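Local coordinates for protein probable uracil-DNA glycosylase (Acanthamoeba polyphaga mimivirus, PDB 5X55) that is a probable uracil-DNA glycosylase, a member of that superfamily, and folds around a four-stranded parallel beta sheet with helices packed against it, at residues K112-C117 with E169-T174; I164-E169 with Q190-G195; I291-G296 with G352-H357; S330-P335 with V340-F345. All coordinates share one frame; numbering follows the deposited sequence.

Contact 1 of 4, residues K112-C117 with E169-T174; sequences KSWIEC and ELLFNT
The side chain of Glu169 overlaps the backbone and the aliphatic stem of Lys112. Its OE2 accepts the amide of Lys112, with N and OE2 3.3 Å apart; the bond is nearly straight (169° at the hydrogen), and the N-H arrives almost in line with the C-O bond. Because the Glu169 chain runs extended beyond CG (chi2 178°), the carboxylate spans the gap between the two loops. OE2 also lies 3.9 Å from CD of Lys112, whereas the ammonium NZ stays 5.1 Å from OE2, so any attraction between the two charges acts without direct contact. A water donates to OE2 of Glu169 (3.1 Å) and accepts from N of Glu169 (3.0 Å); its 2.5 Å approach to the carbonyl O of Lys112 is suspiciously short, so that bridge is doubtful. OE1 of the same carboxylate forms a salt bridge with Arg96.

The second patch is apolar. CH2 of Trp114 meets CD2 of Leu171 at 3.9 Å, the two side chains crossing at about a right angle. The same methyl lies over the outer part of one face of the Phe172 ring, and so is held between two aromatic groups. The indole NE1 donates a hydrogen bond to Pro166 O, which helps set the turn of the ring.

Within 112-117, Ser113 occupies the N-cap, and its N donates to Glu116 OE2 at 3.1 Å, approaching from above the carboxylate plane. Only this half of a capping box forms. The start of helix 114-117 thus lies beside the type I turn Leu170-Asn173 that leads into helix 173-177.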
loop_
_atom_site.group_PDB
_atom_site.type_symbol
_atom_site.label_atom_id
_atom_site.label_comp_id
_atom_site.label_asym_id
_atom_site.label_seq_id
_atom_site.Cartn_x
_atom_site.Cartn_y
_atom_site.Cartn_z
ATOM N N LYS A 112 8.595 -15.416 -9.922
ATOM C CA LYS A 112 9.852 -15.106 -10.579
ATOM C C LYS A 112 10.360 -13.726 -10.161
ATOM O O LYS A 112 9.578 -12.803 -9.908
ATOM C CB LYS A 112 9.666 -15.150 -12.094
ATOM C CG LYS A 112 9.328 -16.519 -12.646
ATOM C CD LYS A 112 8.332 -16.411 -13.806
ATOM C CE LYS A 112 8.862 -15.541 -14.944
ATOM N NZ LYS A 112 7.795 -15.206 -15.963
ATOM N N SER A 113 11.684 -13.575 -10.132
ATOM C CA SER A 113 12.283 -12.271 -9.885
ATOM C C SER A 113 12.207 -11.405 -11.140
ATOM O O SER A 113 11.794 -11.843 -12.211
ATOM C CB SER A 113 13.737 -12.416 -9.417
ATOM O OG SER A 113 14.586 -12.840 -10.476
ATOM N N TRP A 114 12.636 -10.151 -11.004
ATOM C CA TRP A 114 12.608 -9.231 -12.136
ATOM C C TRP A 114 13.449 -9.739 -13.303
ATOM O O TRP A 114 12.991 -9.737 -14.454
ATOM C CB TRP A 114 13.065 -7.849 -11.689
ATOM C CG TRP A 114 11.989 -7.153 -10.927
ATOM C CD1 TRP A 114 11.624 -7.384 -9.626
ATOM C CD2 TRP A 114 11.110 -6.141 -11.418
ATOM N NE1 TRP A 114 10.573 -6.573 -9.280
ATOM C CE2 TRP A 114 10.245 -5.788 -10.355
ATOM C CE3 TRP A 114 10.972 -5.487 -12.650
ATOM C CZ2 TRP A 114 9.251 -4.814 -10.488
ATOM C CZ3 TRP A 114 9.986 -4.514 -12.781
ATOM C CH2 TRP A 114 9.134 -4.191 -11.699
ATOM N N ILE A 115 14.683 -10.178 -13.030
ATOM C CA ILE A 115 15.545 -10.628 -14.120
ATOM C C ILE A 115 15.035 -11.934 -14.743
ATOM O O ILE A 115 15.376 -12.243 -15.890
ATOM C CB ILE A 115 17.011 -10.742 -13.634
ATOM C CG1 ILE A 115 17.962 -10.883 -14.824
ATOM C CG2 ILE A 115 17.198 -11.892 -12.657
ATOM C CD1 ILE A 115 17.864 -9.730 -15.825
ATOM N N GLU A 116 14.190 -12.689 -14.041
ATOM C CA GLU A 116 13.576 -13.864 -14.657
ATOM C C GLU A 116 12.400 -13.490 -15.564
ATOM O O GLU A 116 12.280 -14.043 -16.665
ATOM C CB GLU A 116 13.150 -14.857 -13.574
ATOM C CG GLU A 116 14.282 -15.131 -12.584
ATOM C CD GLU A 116 13.969 -16.220 -11.564
ATOM O OE1 GLU A 116 14.861 -17.045 -11.274
ATOM O OE2 GLU A 116 12.839 -16.251 -11.042
ATOM N N CYS A 117 11.535 -12.549 -15.133
ATOM C CA CYS A 117 10.414 -12.094 -15.966
ATOM C C CYS A 117 10.875 -11.292 -17.168
ATOM O O CYS A 117 10.171 -11.245 -18.182
ATOM C CB CYS A 117 9.439 -11.210 -15.179
ATOM S SG CYS A 117 8.637 -12.013 -13.815
ATOM N N GLU A 169 5.347 -10.121 -10.489
ATOM C CA GLU A 169 3.995 -10.647 -10.415
ATOM C C GLU A 169 3.274 -10.194 -9.154
ATOM O O GLU A 169 2.055 -10.373 -9.062
ATOM C CB GLU A 169 4.006 -12.175 -10.482
ATOM C CG GLU A 169 4.655 -12.748 -11.750
ATOM C CD GLU A 169 4.684 -14.279 -11.755
ATOM O OE1 GLU A 169 3.672 -14.891 -12.190
ATOM O OE2 GLU A 169 5.701 -14.867 -11.306
ATOM N N LEU A 170 3.988 -9.605 -8.192
ATOM C CA LEU A 170 3.366 -9.021 -7.009
ATOM C C LEU A 170 3.346 -7.496 -7.028
ATOM O O LEU A 170 2.761 -6.890 -6.123
ATOM C CB LEU A 170 4.082 -9.498 -5.752
ATOM C CG LEU A 170 4.157 -11.005 -5.608
ATOM C CD1 LEU A 170 4.935 -11.352 -4.346
ATOM C CD2 LEU A 170 2.743 -11.550 -5.552
ATOM N N LEU A 171 3.962 -6.871 -8.032
ATOM C CA LEU A 171 4.140 -5.421 -8.046
ATOM C C LEU A 171 2.826 -4.668 -7.846
ATOM O O LEU A 171 2.756 -3.686 -7.094
ATOM C CB LEU A 171 4.781 -5.005 -9.371
ATOM C CG LEU A 171 4.954 -3.495 -9.524
ATOM C CD1 LEU A 171 5.916 -2.999 -8.458
ATOM C CD2 LEU A 171 5.438 -3.144 -10.919
ATOM N N PHE A 172 1.780 -5.093 -8.542
ATOM C CA PHE A 172 0.498 -4.403 -8.515
ATOM C C PHE A 172 -0.554 -5.233 -7.777
ATOM O O PHE A 172 -1.740 -5.192 -8.117
ATOM C CB PHE A 172 0.041 -4.081 -9.938
ATOM C CG PHE A 172 0.876 -3.038 -10.646
ATOM C CD1 PHE A 172 1.241 -1.860 -10.012
ATOM C CD2 PHE A 172 1.280 -3.235 -11.969
ATOM C CE1 PHE A 172 2.012 -0.880 -10.683
ATOM C CE2 PHE A 172 2.044 -2.278 -12.647
ATOM C CZ PHE A 172 2.405 -1.085 -11.994
ATOM N N ASN A 173 -0.108 -5.979 -6.764
ATOM C CA ASN A 173 -0.927 -6.980 -6.078
ATOM C C ASN A 173 -2.271 -6.425 -5.616
ATOM O O ASN A 173 -3.329 -7.025 -5.865
ATOM C CB ASN A 173 -0.144 -7.521 -4.881
ATOM C CG ASN A 173 -0.403 -8.979 -4.625
ATOM O OD1 ASN A 173 -1.070 -9.661 -5.407
ATOM N ND2 ASN A 173 0.148 -9.481 -3.533
ATOM N N THR A 174 -2.251 -5.296 -4.906
ATOM C CA THR A 174 -3.498 -4.751 -4.374
ATOM C C THR A 174 -4.460 -4.370 -5.491
ATOM O O THR A 174 -5.673 -4.568 -5.363
ATOM C CB THR A 174 -3.217 -3.553 -3.475
ATOM O OG1 THR A 174 -2.257 -3.937 -2.485
ATOM C CG2 THR A 174 -4.492 -3.139 -2.759
HETATM O O HOH W 1 7.145 -12.438 -10.086
#

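Contact 2 of 4, residues I164-E169 with Q190-G195; sequences IVPYPE and QDPYPG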
loop_
_atom_site.group_PDB
_atom_site.type_symbol
_atom_site.label_atom_id
_atom_site.label_comp_id
_atom_site.label_asym_id
_atom_site.label_seq_id
_atom_site.Cartn_x
_atom_site.Cartn_y
_atom_site.Cartn_z
ATOM N N ILE A 164 15.345 -5.850 -7.299
ATOM C CA ILE A 164 14.133 -5.094 -7.031
ATOM C C ILE A 164 13.115 -5.974 -6.320
ATOM O O ILE A 164 12.942 -7.147 -6.665
ATOM C CB ILE A 164 13.578 -4.551 -8.351
ATOM C CG1 ILE A 164 14.628 -3.647 -9.010
ATOM C CG2 ILE A 164 12.235 -3.881 -8.118
ATOM C CD1 ILE A 164 14.185 -3.044 -10.335
ATOM N N VAL A 165 12.473 -5.419 -5.293
ATOM C CA VAL A 165 11.376 -6.056 -4.568
ATOM C C VAL A 165 10.232 -5.048 -4.531
ATOM O O VAL A 165 10.483 -3.833 -4.585
ATOM C CB VAL A 165 11.795 -6.492 -3.154
ATOM C CG1 VAL A 165 12.908 -7.535 -3.216
ATOM C CG2 VAL A 165 12.218 -5.267 -2.296
ATOM N N PRO A 166 8.962 -5.485 -4.515
ATOM C CA PRO A 166 8.537 -6.884 -4.644
ATOM C C PRO A 166 8.747 -7.410 -6.066
ATOM O O PRO A 166 9.007 -6.603 -6.956
ATOM C CB PRO A 166 7.046 -6.826 -4.304
ATOM C CG PRO A 166 6.630 -5.461 -4.792
ATOM C CD PRO A 166 7.808 -4.568 -4.431
ATOM N N TYR A 167 8.637 -8.732 -6.256
ATOM C CA TYR A 167 8.770 -9.336 -7.574
ATOM C C TYR A 167 7.628 -8.875 -8.479
ATOM O O TYR A 167 6.574 -8.444 -7.997
ATOM C CB TYR A 167 8.794 -10.857 -7.457
ATOM C CG TYR A 167 10.086 -11.396 -6.860
ATOM C CD1 TYR A 167 11.169 -10.557 -6.625
ATOM C CD2 TYR A 167 10.225 -12.742 -6.544
ATOM C CE1 TYR A 167 12.334 -11.037 -6.095
ATOM C CE2 TYR A 167 11.398 -13.235 -6.006
ATOM C CZ TYR A 167 12.446 -12.374 -5.782
ATOM O OH TYR A 167 13.613 -12.842 -5.242
ATOM N N PRO A 168 7.832 -8.922 -9.801
ATOM C CA PRO A 168 6.903 -8.221 -10.696
ATOM C C PRO A 168 5.504 -8.821 -10.722
ATOM O O PRO A 168 4.541 -8.082 -10.936
ATOM C CB PRO A 168 7.596 -8.291 -12.068
ATOM C CG PRO A 168 8.689 -9.240 -11.931
ATOM C CD PRO A 168 9.032 -9.411 -10.507
ATOM N N GLU A 169 5.347 -10.121 -10.489
ATOM C CA GLU A 169 3.995 -10.647 -10.415
ATOM C C GLU A 169 3.274 -10.194 -9.154
ATOM O O GLU A 169 2.055 -10.373 -9.062
ATOM C CB GLU A 169 4.006 -12.175 -10.482
ATOM C CG GLU A 169 4.655 -12.748 -11.750
ATOM C CD GLU A 169 4.684 -14.279 -11.755
ATOM O OE1 GLU A 169 3.672 -14.891 -12.190
ATOM O OE2 GLU A 169 5.701 -14.867 -11.306
ATOM N N GLN A 190 4.726 3.835 2.792
ATOM C CA GLN A 190 5.737 4.659 2.155
ATOM C C GLN A 190 6.552 3.791 1.206
ATOM O O GLN A 190 6.239 3.729 0.015
ATOM C CB GLN A 190 6.599 5.319 3.216
ATOM C CG GLN A 190 7.565 6.344 2.680
ATOM C CD GLN A 190 8.311 7.051 3.813
ATOM O OE1 GLN A 190 7.903 8.118 4.257
ATOM N NE2 GLN A 190 9.408 6.454 4.273
ATOM N N ASP A 191 7.553 3.077 1.717
ATOM C CA ASP A 191 8.355 2.186 0.888
ATOM C C ASP A 191 8.071 0.713 1.227
ATOM O O ASP A 191 7.612 0.397 2.333
ATOM C CB ASP A 191 9.854 2.509 1.063
ATOM C CG ASP A 191 10.186 3.972 0.717
ATOM O OD1 ASP A 191 10.494 4.777 1.633
ATOM O OD2 ASP A 191 10.106 4.331 -0.482
ATOM N N PRO A 192 8.289 -0.213 0.286
ATOM C CA PRO A 192 8.115 -1.633 0.609
ATOM C C PRO A 192 9.169 -2.075 1.615
ATOM O O PRO A 192 10.221 -1.442 1.763
ATOM C CB PRO A 192 8.295 -2.354 -0.734
ATOM C CG PRO A 192 8.362 -1.271 -1.801
ATOM C CD PRO A 192 8.789 -0.011 -1.089
ATOM N N TYR A 193 8.856 -3.159 2.334
ATOM C CA TYR A 193 9.829 -3.733 3.254
ATOM C C TYR A 193 11.081 -4.113 2.481
ATOM O O TYR A 193 10.976 -4.712 1.397
ATOM C CB TYR A 193 9.297 -4.966 3.970
ATOM C CG TYR A 193 8.142 -4.695 4.889
ATOM C CD1 TYR A 193 8.256 -3.791 5.936
ATOM C CD2 TYR A 193 6.931 -5.349 4.710
ATOM C CE1 TYR A 193 7.173 -3.541 6.793
ATOM C CE2 TYR A 193 5.851 -5.120 5.559
ATOM C CZ TYR A 193 5.974 -4.219 6.595
ATOM O OH TYR A 193 4.892 -3.988 7.423
ATOM N N PRO A 194 12.274 -3.755 2.976
ATOM C CA PRO A 194 13.514 -4.146 2.283
ATOM C C PRO A 194 14.005 -5.532 2.660
ATOM O O PRO A 194 14.858 -6.082 1.947
ATOM C CB PRO A 194 14.521 -3.062 2.726
ATOM C CG PRO A 194 14.080 -2.749 4.143
ATOM C CD PRO A 194 12.536 -2.878 4.138
ATOM N N GLY A 195 13.491 -6.110 3.748
ATOM C CA GLY A 195 14.048 -7.324 4.309
ATOM C C GLY A 195 13.567 -8.579 3.613
ATOM O O GLY A 195 12.713 -8.551 2.728
#
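Van der Waals packing alone joins Val165 and Pro166 to Pro192 and Tyr193; no hydrogen bond passes between the segments. The closest approach sets a methyl against a carbonyl: CG2 of Val165 lies 3.9 Å from O of Tyr193. With CG1 anti to the carbonyl carbon (chi1 -62°), CG2 falls between the backbone N and the carbonyl carbon, and from there it reaches the Tyr193 backbone.

Proline against proline makes the second kind of contact. CD of Pro166 stands 4.3 Å from CG of Pro192, and the carbonyl O of Val165 lies equally far, 4.3 Å, from that same CG. The peptide bond between Val165 and Pro166 is cis, which puts the Val165 oxygen and the Pro166 CD on one side of the bond, and both border the Pro192 ring. The packing is buried but shallow.

Polar bonds to other parts of the chain hold each segment in place. Val165 pairs through its backbone with Thr260 in a small antiparallel sheet, and Pro194 is bonded through its backbone to Asn263. The ring of Tyr193 leads away from Val165, its OH hydrogen-bonded to Phe209 O.

The run Gln190-Asp191-Pro192-Tyr193-Pro194 directly follows strand 185-189 of the central parallel sheet. Its sequence and place are consistent with the Gly-Gln-Asp-Pro-Tyr signature loop of uracil-DNA glycosylases, here packed on its Pro192 side against the cis peptide of Val165-Pro166.

Contact 3 of 4, residues I291-G296 with G352-H357; sequences IFVAWG and GKINEH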
loop_
_atom_site.group_PDB
_atom_site.type_symbol
_atom_site.label_atom_id
_atom_site.label_comp_id
_atom_site.label_asym_id
_atom_site.label_seq_id
_atom_site.Cartn_x
_atom_site.Cartn_y
_atom_site.Cartn_z
ATOM N N ILE A 291 -12.516 6.363 1.988
ATOM C CA ILE A 291 -11.862 6.665 3.253
ATOM C C ILE A 291 -10.353 6.583 3.053
ATOM O O ILE A 291 -9.836 5.544 2.625
ATOM C CB ILE A 291 -12.329 5.721 4.366
ATOM C CG1 ILE A 291 -13.850 5.825 4.498
ATOM C CG2 ILE A 291 -11.610 6.082 5.666
ATOM C CD1 ILE A 291 -14.493 4.673 5.233
ATOM N N PHE A 292 -9.654 7.676 3.360
ATOM C CA PHE A 292 -8.201 7.749 3.308
ATOM C C PHE A 292 -7.653 7.760 4.729
ATOM O O PHE A 292 -8.045 8.602 5.550
ATOM C CB PHE A 292 -7.725 8.995 2.545
ATOM C CG PHE A 292 -7.882 8.888 1.056
ATOM C CD1 PHE A 292 -9.101 9.151 0.454
ATOM C CD2 PHE A 292 -6.806 8.494 0.256
ATOM C CE1 PHE A 292 -9.263 9.036 -0.923
ATOM C CE2 PHE A 292 -6.948 8.368 -1.135
ATOM C CZ PHE A 292 -8.188 8.636 -1.726
ATOM N N VAL A 293 -6.755 6.822 5.012
ATOM C CA VAL A 293 -6.106 6.689 6.311
ATOM C C VAL A 293 -4.661 7.132 6.153
ATOM O O VAL A 293 -3.904 6.528 5.381
ATOM C CB VAL A 293 -6.189 5.246 6.825
ATOM C CG1 VAL A 293 -5.470 5.123 8.128
ATOM C CG2 VAL A 293 -7.620 4.831 6.964
ATOM N N ALA A 294 -4.278 8.193 6.872
ATOM C CA ALA A 294 -2.951 8.791 6.760
ATOM C C ALA A 294 -2.165 8.518 8.044
ATOM O O ALA A 294 -2.361 9.188 9.062
ATOM C CB ALA A 294 -3.053 10.291 6.478
ATOM N N TRP A 295 -1.269 7.534 7.993
ATOM C CA TRP A 295 -0.407 7.214 9.119
ATOM C C TRP A 295 0.994 7.787 8.844
ATOM O O TRP A 295 1.741 7.259 8.009
ATOM C CB TRP A 295 -0.371 5.706 9.334
ATOM C CG TRP A 295 -1.676 5.066 9.806
ATOM C CD1 TRP A 295 -2.692 5.652 10.518
ATOM C CD2 TRP A 295 -2.071 3.694 9.598
ATOM N NE1 TRP A 295 -3.695 4.723 10.766
ATOM C CE2 TRP A 295 -3.333 3.520 10.211
ATOM C CE3 TRP A 295 -1.471 2.600 8.955
ATOM C CZ2 TRP A 295 -4.007 2.305 10.193
ATOM C CZ3 TRP A 295 -2.148 1.376 8.946
ATOM C CH2 TRP A 295 -3.405 1.247 9.555
ATOM N N GLY A 296 1.350 8.861 9.554
ATOM C CA GLY A 296 2.616 9.528 9.348
ATOM C C GLY A 296 2.514 10.711 8.393
ATOM O O GLY A 296 1.528 10.909 7.675
ATOM N N GLY A 352 -12.424 1.663 14.143
ATOM C CA GLY A 352 -13.727 2.129 14.581
ATOM C C GLY A 352 -14.214 3.303 13.754
ATOM O O GLY A 352 -15.381 3.358 13.364
ATOM N N LYS A 353 -13.316 4.238 13.439
ATOM C CA LYS A 353 -13.703 5.371 12.604
ATOM C C LYS A 353 -14.063 4.929 11.185
ATOM O O LYS A 353 -15.042 5.428 10.603
ATOM C CB LYS A 353 -12.584 6.416 12.595
ATOM C CG LYS A 353 -12.293 6.935 13.970
ATOM C CD LYS A 353 -11.974 8.412 14.006
ATOM C CE LYS A 353 -10.588 8.700 13.480
ATOM N NZ LYS A 353 -10.180 10.115 13.794
ATOM N N ILE A 354 -13.288 3.997 10.608
ATOM C CA ILE A 354 -13.654 3.448 9.301
ATOM C C ILE A 354 -15.042 2.818 9.356
ATOM O O ILE A 354 -15.875 3.002 8.458
ATOM C CB ILE A 354 -12.609 2.424 8.833
ATOM C CG1 ILE A 354 -11.274 3.104 8.537
ATOM C CG2 ILE A 354 -13.141 1.646 7.618
ATOM C CD1 ILE A 354 -10.100 2.133 8.447
ATOM N N ASN A 355 -15.291 2.038 10.409
ATOM C CA ASN A 355 -16.566 1.356 10.571
ATOM C C ASN A 355 -17.711 2.348 10.614
ATOM O O ASN A 355 -18.733 2.170 9.938
ATOM C CB ASN A 355 -16.557 0.537 11.860
ATOM C CG ASN A 355 -15.734 -0.716 11.748
ATOM O OD1 ASN A 355 -15.355 -1.139 10.649
ATOM N ND2 ASN A 355 -15.477 -1.348 12.892
ATOM N N GLU A 356 -17.568 3.382 11.439
ATOM C CA GLU A 356 -18.656 4.330 11.604
ATOM C C GLU A 356 -18.921 5.080 10.311
ATOM O O GLU A 356 -20.082 5.305 9.962
ATOM C CB GLU A 356 -18.362 5.291 12.753
ATOM C CG GLU A 356 -18.294 4.605 14.118
ATOM C CD GLU A 356 -19.413 3.570 14.333
ATOM O OE1 GLU A 356 -20.609 3.937 14.272
ATOM O OE2 GLU A 356 -19.089 2.376 14.545
ATOM N N HIS A 357 -17.867 5.445 9.566
ATOM C CA HIS A 357 -18.103 6.162 8.314
ATOM C C HIS A 357 -18.796 5.275 7.282
ATOM O O HIS A 357 -19.766 5.699 6.634
ATOM C CB HIS A 357 -16.796 6.714 7.757
ATOM C CG HIS A 357 -16.986 7.609 6.570
ATOM N ND1 HIS A 357 -17.261 8.957 6.690
ATOM C CD2 HIS A 357 -16.978 7.342 5.242
ATOM C CE1 HIS A 357 -17.390 9.484 5.485
ATOM N NE2 HIS A 357 -17.219 8.526 4.591
#
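Ile291 opens the strand by packing against Ile354 and His357 of helix 350-360, a helix-on-sheet layer of the alpha/beta fold of this superfamily. Strand 291-295 and the helical segment run almost antiparallel (168°), their axes 10.1 Å apart at closest approach. Ile291 supplies most of the strand's side of the interface. Its CG1, anti to the carbonyl carbon (chi1 -57°), and the CD1 beyond it both reach CD2 of His357, each at 3.6 Å, as the two side chains slide past each other in opposite directions. CD1 of Ile291 also touches CG2 of Ile354 at 4.1 Å. The imidazole has further partners: NE2 is hydrogen-bonded to Asp289 OD2, and the ring stacks with Tyr312 of the neighbouring strand.

Two residues on, Val293 again faces the helix. Its CG2 meets CD1 of Ile354 at 4.0 Å, the side chains crossing at about a right angle, so Val293 meets the end of the longer branch of Ile354, while Ile291 lies against CG2 and CG1. Val185 of the adjacent strand adds to the packing on Ile354. The other methyl of Val293 serves the strand itself: CG1 sits 3.2 Å above the plane of the Trp295 indole, displaced toward the rim of that ring.

Contact 4 of 4, residues S330-P335 with V340-F345; sequences SMSYGP and VTYPSF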
loop_
_atom_site.group_PDB
_atom_site.type_symbol
_atom_site.label_atom_id
_atom_site.label_comp_id
_atom_site.label_asym_id
_atom_site.label_seq_id
_atom_site.Cartn_x
_atom_site.Cartn_y
_atom_site.Cartn_z
ATOM N N SER A 330 2.721 17.750 11.203
ATOM C CA SER A 330 2.697 17.595 9.761
ATOM C C SER A 330 2.222 18.882 9.110
ATOM O O SER A 330 1.298 19.539 9.603
ATOM C CB SER A 330 1.789 16.435 9.353
ATOM O OG SER A 330 1.757 16.284 7.952
ATOM N N MET A 331 2.845 19.211 7.980
ATOM C CA MET A 331 2.534 20.443 7.272
ATOM C C MET A 331 1.125 20.366 6.701
ATOM O O MET A 331 0.776 19.421 5.986
ATOM C CB MET A 331 3.559 20.686 6.168
ATOM C CG MET A 331 3.316 21.961 5.366
ATOM S SD MET A 331 3.221 23.462 6.370
ATOM C CE MET A 331 4.950 23.695 6.795
ATOM N N SER A 332 0.304 21.335 7.059
ATOM C CA SER A 332 -1.046 21.450 6.532
ATOM C C SER A 332 -0.987 22.509 5.452
ATOM O O SER A 332 -0.811 23.702 5.743
ATOM C CB SER A 332 -2.050 21.816 7.620
ATOM O OG SER A 332 -3.363 21.806 7.093
ATOM N N TYR A 333 -1.086 22.058 4.208
ATOM C CA TYR A 333 -0.923 22.915 3.049
ATOM C C TYR A 333 -2.169 23.769 2.824
ATOM O O TYR A 333 -3.237 23.548 3.405
ATOM C CB TYR A 333 -0.624 22.073 1.813
ATOM C CG TYR A 333 0.666 21.282 1.903
ATOM C CD1 TYR A 333 1.865 21.832 1.456
ATOM C CD2 TYR A 333 0.688 19.983 2.426
ATOM C CE1 TYR A 333 3.056 21.130 1.532
ATOM C CE2 TYR A 333 1.887 19.264 2.500
ATOM C CZ TYR A 333 3.069 19.855 2.046
ATOM O OH TYR A 333 4.278 19.178 2.101
ATOM N N GLY A 334 -2.017 24.760 1.960
ATOM C CA GLY A 334 -3.108 25.628 1.597
ATOM C C GLY A 334 -2.682 27.072 1.412
ATOM O O GLY A 334 -1.509 27.385 1.147
ATOM N N PRO A 335 -3.649 27.984 1.538
ATOM C CA PRO A 335 -3.331 29.413 1.373
ATOM C C PRO A 335 -2.386 29.916 2.438
ATOM O O PRO A 335 -1.596 30.836 2.185
ATOM C CB PRO A 335 -4.707 30.094 1.476
ATOM C CG PRO A 335 -5.729 28.970 1.371
ATOM C CD PRO A 335 -5.052 27.768 1.930
ATOM N N VAL A 340 0.567 21.310 11.782
ATOM C CA VAL A 340 -0.506 20.951 12.699
ATOM C C VAL A 340 -0.124 19.656 13.412
ATOM O O VAL A 340 0.584 18.804 12.865
ATOM C CB VAL A 340 -1.846 20.816 11.946
ATOM C CG1 VAL A 340 -2.965 20.326 12.869
ATOM C CG2 VAL A 340 -2.203 22.151 11.320
ATOM N N THR A 341 -0.583 19.521 14.650
ATOM C CA THR A 341 -0.324 18.339 15.457
ATOM C C THR A 341 -1.505 17.383 15.340
ATOM O O THR A 341 -2.659 17.800 15.428
ATOM C CB THR A 341 -0.072 18.730 16.913
ATOM O OG1 THR A 341 1.106 19.538 16.970
ATOM C CG2 THR A 341 0.170 17.507 17.762
ATOM N N TYR A 342 -1.209 16.107 15.113
ATOM C CA TYR A 342 -2.153 15.007 14.985
ATOM C C TYR A 342 -1.840 13.964 16.042
ATOM O O TYR A 342 -0.679 13.817 16.441
ATOM C CB TYR A 342 -2.086 14.378 13.586
ATOM C CG TYR A 342 -2.382 15.402 12.525
ATOM C CD1 TYR A 342 -3.677 15.635 12.103
ATOM C CD2 TYR A 342 -1.363 16.181 11.982
ATOM C CE1 TYR A 342 -3.952 16.597 11.143
ATOM C CE2 TYR A 342 -1.630 17.150 11.029
ATOM C CZ TYR A 342 -2.927 17.356 10.615
ATOM O OH TYR A 342 -3.203 18.321 9.671
ATOM N N PRO A 343 -2.853 13.243 16.524
ATOM C CA PRO A 343 -2.652 12.344 17.668
ATOM C C PRO A 343 -1.762 11.157 17.335
ATOM O O PRO A 343 -1.506 10.833 16.172
ATOM C CB PRO A 343 -4.075 11.879 18.008
ATOM C CG PRO A 343 -4.868 12.105 16.751
ATOM C CD PRO A 343 -4.274 13.341 16.133
ATOM N N SER A 344 -1.288 10.506 18.398
ATOM C CA SER A 344 -0.492 9.298 18.258
ATOM C C SER A 344 -1.334 8.141 17.719
ATOM O O SER A 344 -2.538 8.036 17.973
ATOM C CB SER A 344 0.123 8.891 19.599
ATOM O OG SER A 344 -0.870 8.456 20.497
ATOM N N PHE A 345 -0.662 7.247 16.995
ATOM C CA PHE A 345 -1.338 6.108 16.395
ATOM C C PHE A 345 -2.118 5.309 17.429
ATOM O O PHE A 345 -3.278 4.948 17.197
ATOM C CB PHE A 345 -0.323 5.203 15.690
ATOM C CG PHE A 345 -0.948 3.978 15.076
ATOM C CD1 PHE A 345 -1.117 2.808 15.827
ATOM C CD2 PHE A 345 -1.426 4.019 13.766
ATOM C CE1 PHE A 345 -1.723 1.693 15.259
ATOM C CE2 PHE A 345 -2.036 2.915 13.193
ATOM C CZ PHE A 345 -2.177 1.745 13.935
#
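Ser330 and Val340 are joined by two backbone hydrogen bonds, forming an antiparallel hydrogen-bonded pair. Ser330 N donates to Val340 O at 2.9 Å with an angle of 162° at the hydrogen, approaching in the carbonyl plane. In return, Val340 N donates to Ser330 O, also at 2.9 Å and straighter (174°), though tilted from that carbonyl's plane. Backbone bonds of Ser332 with Lys338 and of Tyr342 with Met328 continue the ladder, making a two-stranded beta hairpin of strands 328-332 and 338-342. The short strand pieces are turned well away from exactly antiparallel.

Side-chain contacts are van der Waals touches and lie along the same part of the hairpin. CB of Ser332 touches CG2 of Val340 at 3.7 Å; with CG1 anti to the backbone N (chi1 175°), CG2 is the methyl that is turned to Ser332. The ring of Tyr342 comes obliquely to Ser330, with CE2 3.9 Å from CB of Ser330, and its OH lies 4.2 Å from CB of Ser332. His300 of helix 297-303 binds both partners of the ring contact: its ND1 is hydrogen-bonded to Ser330 OG, and its ring packs edge-to-face with Tyr342.

From the N terminus, residues 112-117 lead off contact 1, which closes when the chain returns at 169-174. Contact 2 opens inside that loop, at 164-169, and closes beyond it at 190-195. The two loops therefore cross; they share Glu169 and touch each other, joining the N-terminal region to the loop that follows the first strand of the parallel sheet. Contact 3 opens later, on strand 291-295, and closes on helix 350-360. The hairpin of contact 4 is nested within this loop, and Phe345 packs on Trp295 to connect the two. Contacts 1 and 3 lie on opposite sides of the chain's centre, about 30 Å apart between centres.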